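Side-chain contacts in N-acetylneuraminate lyase (Peptoclostridium difficile, PDB 4WOZ), which belongs to the dihydrodipicolinate synthetase family of TIM-barrel enzymes and assembles from four copies of one chain: residues Val94-Ala99 against Lys130-Thr135; Phe105-Asp108 against Ala113-Ala116. All coordinates share one frame; numbering follows the deposited sequence.

Contact 1: residues Val94-Ala99 against Lys130-Thr135; sequences VNLKEA and KHYYNT
On the outer layer of the TIM barrel, the neighbouring helices 96-109 and 126-138 meet where L96 packs against Y132 and T135, a small apolar example of how the helices around such a barrel are joined. L96 lies in the first turn of its helix; CG anti to the backbone N (chi1 176°) carries the branched end to the other helix, where its two methyls meet different partners. CD1 approaches the Y132 ring obliquely, with 3.9 Å from L96 CD1 to Y132 CD2, while the two side chains run past each other in opposite directions. The other branch turns to T135, L96 CD2 lying 4.2 Å from T135 CG2. I136, also on helix 126-138, touches L96. The start of helix 96-109 is capped by N95, whose OD1 accepts a weak bond from E98 N at 3.4 Å. Beyond L96, the hydroxyl of Y132 reaches a hydrogen bond with S93 N, which ties the ring to the loop before that helix. T135 is held by its own helix: H131 O takes T135 N on one face of its carbonyl plane and T135 OG1, 2.9 Å from H131 O, on the opposite face.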
# COMPACT_ATOMS: atom_id res chain seq x y z
N VAL A 94 1.84 -22.75 -1.13
CA VAL A 94 1.85 -22.40 -2.55
C VAL A 94 1.70 -23.67 -3.40
O VAL A 94 1.16 -23.63 -4.50
CB VAL A 94 3.15 -21.67 -2.94
CG1 VAL A 94 3.06 -21.18 -4.37
CG2 VAL A 94 3.39 -20.50 -1.99
N ASN A 95 2.18 -24.79 -2.87
CA ASN A 95 2.10 -26.07 -3.57
C ASN A 95 0.82 -26.83 -3.24
O ASN A 95 0.70 -27.42 -2.16
CB ASN A 95 3.32 -26.94 -3.23
CG ASN A 95 3.32 -28.26 -3.97
OD1 ASN A 95 2.41 -28.56 -4.75
ND2 ASN A 95 4.35 -29.07 -3.72
N LEU A 96 -0.13 -26.83 -4.17
CA LEU A 96 -1.41 -27.52 -3.98
C LEU A 96 -1.30 -29.04 -3.80
O LEU A 96 -1.95 -29.61 -2.93
CB LEU A 96 -2.35 -27.21 -5.14
CG LEU A 96 -3.71 -27.93 -5.14
CD1 LEU A 96 -4.44 -27.68 -3.82
CD2 LEU A 96 -4.55 -27.44 -6.31
N LYS A 97 -0.49 -29.69 -4.63
CA LYS A 97 -0.33 -31.14 -4.53
C LYS A 97 0.08 -31.52 -3.12
O LYS A 97 -0.37 -32.52 -2.57
CB LYS A 97 0.71 -31.65 -5.54
CG LYS A 97 0.41 -31.28 -6.99
CD LYS A 97 1.47 -31.80 -7.96
CE LYS A 97 1.32 -33.29 -8.25
NZ LYS A 97 1.54 -34.15 -7.05
N GLU A 98 0.96 -30.70 -2.52
CA GLU A 98 1.41 -30.95 -1.16
C GLU A 98 0.23 -30.76 -0.21
O GLU A 98 0.05 -31.53 0.74
CB GLU A 98 2.54 -30.00 -0.77
CG GLU A 98 2.95 -30.10 0.70
CD GLU A 98 4.08 -29.15 1.08
OE1 GLU A 98 3.97 -27.94 0.79
OE2 GLU A 98 5.07 -29.61 1.67
N ALA A 99 -0.56 -29.73 -0.46
CA ALA A 99 -1.71 -29.42 0.38
C ALA A 99 -2.68 -30.59 0.41
O ALA A 99 -3.13 -31.00 1.48
CB ALA A 99 -2.42 -28.17 -0.13
N LYS A 130 -10.79 -20.28 -5.27
CA LYS A 130 -11.97 -21.08 -4.98
C LYS A 130 -11.74 -22.56 -5.30
O LYS A 130 -12.17 -23.44 -4.55
CB LYS A 130 -13.16 -20.56 -5.78
CG LYS A 130 -14.48 -21.24 -5.45
CD LYS A 130 -15.61 -20.63 -6.27
CE LYS A 130 -16.97 -21.16 -5.82
NZ LYS A 130 -17.05 -22.65 -5.91
N HIS A 131 -11.07 -22.82 -6.42
CA HIS A 131 -10.78 -24.20 -6.82
C HIS A 131 -9.76 -24.80 -5.88
O HIS A 131 -9.80 -26.00 -5.59
CB HIS A 131 -10.26 -24.25 -8.25
CG HIS A 131 -9.90 -25.63 -8.70
ND1 HIS A 131 -8.60 -26.05 -8.85
CD2 HIS A 131 -10.68 -26.70 -9.02
CE1 HIS A 131 -8.58 -27.32 -9.24
NE2 HIS A 131 -9.83 -27.73 -9.35
N TYR A 132 -8.83 -23.98 -5.41
CA TYR A 132 -7.80 -24.42 -4.48
C TYR A 132 -8.46 -24.99 -3.22
O TYR A 132 -8.12 -26.09 -2.78
CB TYR A 132 -6.89 -23.23 -4.15
CG TYR A 132 -5.99 -23.37 -2.94
CD1 TYR A 132 -6.44 -23.01 -1.67
CD2 TYR A 132 -4.67 -23.81 -3.07
CE1 TYR A 132 -5.60 -23.06 -0.56
CE2 TYR A 132 -3.82 -23.87 -1.96
CZ TYR A 132 -4.29 -23.49 -0.71
OH TYR A 132 -3.45 -23.51 0.38
N TYR A 133 -9.43 -24.27 -2.67
CA TYR A 133 -10.13 -24.72 -1.47
C TYR A 133 -11.01 -25.95 -1.70
O TYR A 133 -11.00 -26.89 -0.90
CB TYR A 133 -10.96 -23.57 -0.88
CG TYR A 133 -10.13 -22.56 -0.09
CD1 TYR A 133 -9.41 -22.96 1.03
CD2 TYR A 133 -10.08 -21.22 -0.47
CE1 TYR A 133 -8.65 -22.05 1.76
CE2 TYR A 133 -9.32 -20.30 0.26
CZ TYR A 133 -8.61 -20.72 1.37
OH TYR A 133 -7.87 -19.82 2.11
N ASN A 134 -11.78 -25.95 -2.78
CA ASN A 134 -12.64 -27.09 -3.09
C ASN A 134 -11.82 -28.35 -3.34
O ASN A 134 -12.17 -29.43 -2.88
CB ASN A 134 -13.50 -26.79 -4.32
CG ASN A 134 -14.53 -25.71 -4.07
OD1 ASN A 134 -15.29 -25.78 -3.11
ND2 ASN A 134 -14.56 -24.71 -4.94
N THR A 135 -10.73 -28.21 -4.08
CA THR A 135 -9.88 -29.36 -4.37
C THR A 135 -9.40 -29.97 -3.06
O THR A 135 -9.46 -31.18 -2.86
CB THR A 135 -8.65 -28.95 -5.22
OG1 THR A 135 -9.08 -28.60 -6.54
CG2 THR A 135 -7.65 -30.09 -5.31

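Contact 2: residues Phe105-Asp108 against Ala113-Ala116; sequences FTTD and AISA
T106 holds its hydroxyl OG1 between the backbone N and the carbonyl carbon (chi1 58°), and I114 keeps CG1 in the corresponding place (chi1 67°), which sets the isoleucine CG2 anti to its own carbonyl carbon. With both CB atoms directed across the gap, these torsions bring the oxygen of one side chain against the methyl of the other: T106 OG1 lies 3.8 Å from I114 CG2, and the two side chains cross at about a right angle. T107 adds a looser touch on the same methyl, with 4.3 Å from T107 OG1 to I114 CG2. Both hydroxyls have polar partners of their own and offer the methyl a packing surface: T106 OG1 bonds L102 O, one turn earlier, and T107 OG1 bonds A103 O in its own helix and N142 ND2 in the loop before strand 144-147. I114 also reaches I136 and I137 of helix 126-138, so its side chain is wedged between two helices outside the sheet, while its backbone pairs with I145 of strand 144-147 and R143 just before it. Packing of this kind, a strand residue against the last turn of the helix that leads into it, belongs to the beta-alpha-beta unit of strand 86-90, helix 96-109 and strand 113-117, the repeating crossover of the TIM barrel.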
# COMPACT_ATOMS: atom_id res chain seq x y z
N PHE A 105 -3.06 -37.03 4.77
CA PHE A 105 -2.23 -37.48 5.88
C PHE A 105 -2.86 -37.13 7.23
O PHE A 105 -3.06 -38.01 8.07
CB PHE A 105 -0.84 -36.83 5.78
CG PHE A 105 0.15 -37.35 6.79
CD1 PHE A 105 0.64 -38.65 6.69
CD2 PHE A 105 0.59 -36.54 7.82
CE1 PHE A 105 1.56 -39.13 7.62
CE2 PHE A 105 1.52 -37.02 8.75
CZ PHE A 105 2.00 -38.32 8.65
N THR A 106 -3.18 -35.86 7.44
CA THR A 106 -3.76 -35.44 8.71
C THR A 106 -5.15 -36.02 8.96
O THR A 106 -5.47 -36.38 10.09
CB THR A 106 -3.83 -33.89 8.82
OG1 THR A 106 -4.60 -33.35 7.73
CG2 THR A 106 -2.42 -33.30 8.78
N THR A 107 -5.98 -36.11 7.93
CA THR A 107 -7.31 -36.67 8.11
C THR A 107 -7.20 -38.12 8.58
O THR A 107 -7.96 -38.57 9.46
CB THR A 107 -8.13 -36.63 6.81
OG1 THR A 107 -8.41 -35.26 6.46
CG2 THR A 107 -9.45 -37.38 6.98
N ASP A 108 -6.24 -38.85 8.02
CA ASP A 108 -6.05 -40.24 8.40
C ASP A 108 -5.52 -40.34 9.83
O ASP A 108 -5.78 -41.31 10.53
CB ASP A 108 -5.10 -40.95 7.43
CG ASP A 108 -5.71 -41.14 6.05
OD1 ASP A 108 -6.95 -41.09 5.94
OD2 ASP A 108 -4.95 -41.35 5.08
N ALA A 113 -10.14 -31.21 12.19
CA ALA A 113 -10.41 -30.33 11.07
C ALA A 113 -9.11 -29.90 10.40
O ALA A 113 -8.02 -30.08 10.96
CB ALA A 113 -11.18 -29.10 11.54
N ILE A 114 -9.22 -29.37 9.20
CA ILE A 114 -8.04 -28.90 8.50
C ILE A 114 -8.25 -27.43 8.17
O ILE A 114 -9.38 -26.92 8.21
CB ILE A 114 -7.78 -29.69 7.19
CG1 ILE A 114 -8.88 -29.42 6.16
CG2 ILE A 114 -7.69 -31.17 7.50
CD1 ILE A 114 -8.61 -30.02 4.80
N SER A 115 -7.16 -26.75 7.85
CA SER A 115 -7.20 -25.34 7.52
C SER A 115 -6.28 -25.13 6.33
O SER A 115 -5.37 -25.92 6.09
CB SER A 115 -6.70 -24.52 8.72
OG SER A 115 -6.84 -23.13 8.47
N ALA A 116 -6.52 -24.06 5.57
CA ALA A 116 -5.69 -23.78 4.41
C ALA A 116 -5.56 -22.29 4.16
O ALA A 116 -6.54 -21.59 3.92
CB ALA A 116 -6.27 -24.47 3.17

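Helix 96-109 serves both contacts, its first turn in contact 1 and its last turn in contact 2, and the two centres lie about 13 Å apart. Helix 126-138 follows strand 113-117 in the chain, and A116, on the strand of contact 2, touches two tyrosines on the helix of contact 1: Y133 OH is 2.9 Å from A116 O, probably a hydrogen bond, and Y132 CE1 packs 4.0 Å from A116 CB. Contact 2 thus joins helix to strand, and contact 1 joins helix to helix. Residues 94-99, at the start of helix 96-109, sit toward the end of the barrel that carries the active site in TIM-barrel enzymes; 2-(acetylamino)-2-deoxy-d-mannose is bound toward that end, and there V94 also packs on F63 of a second subunit.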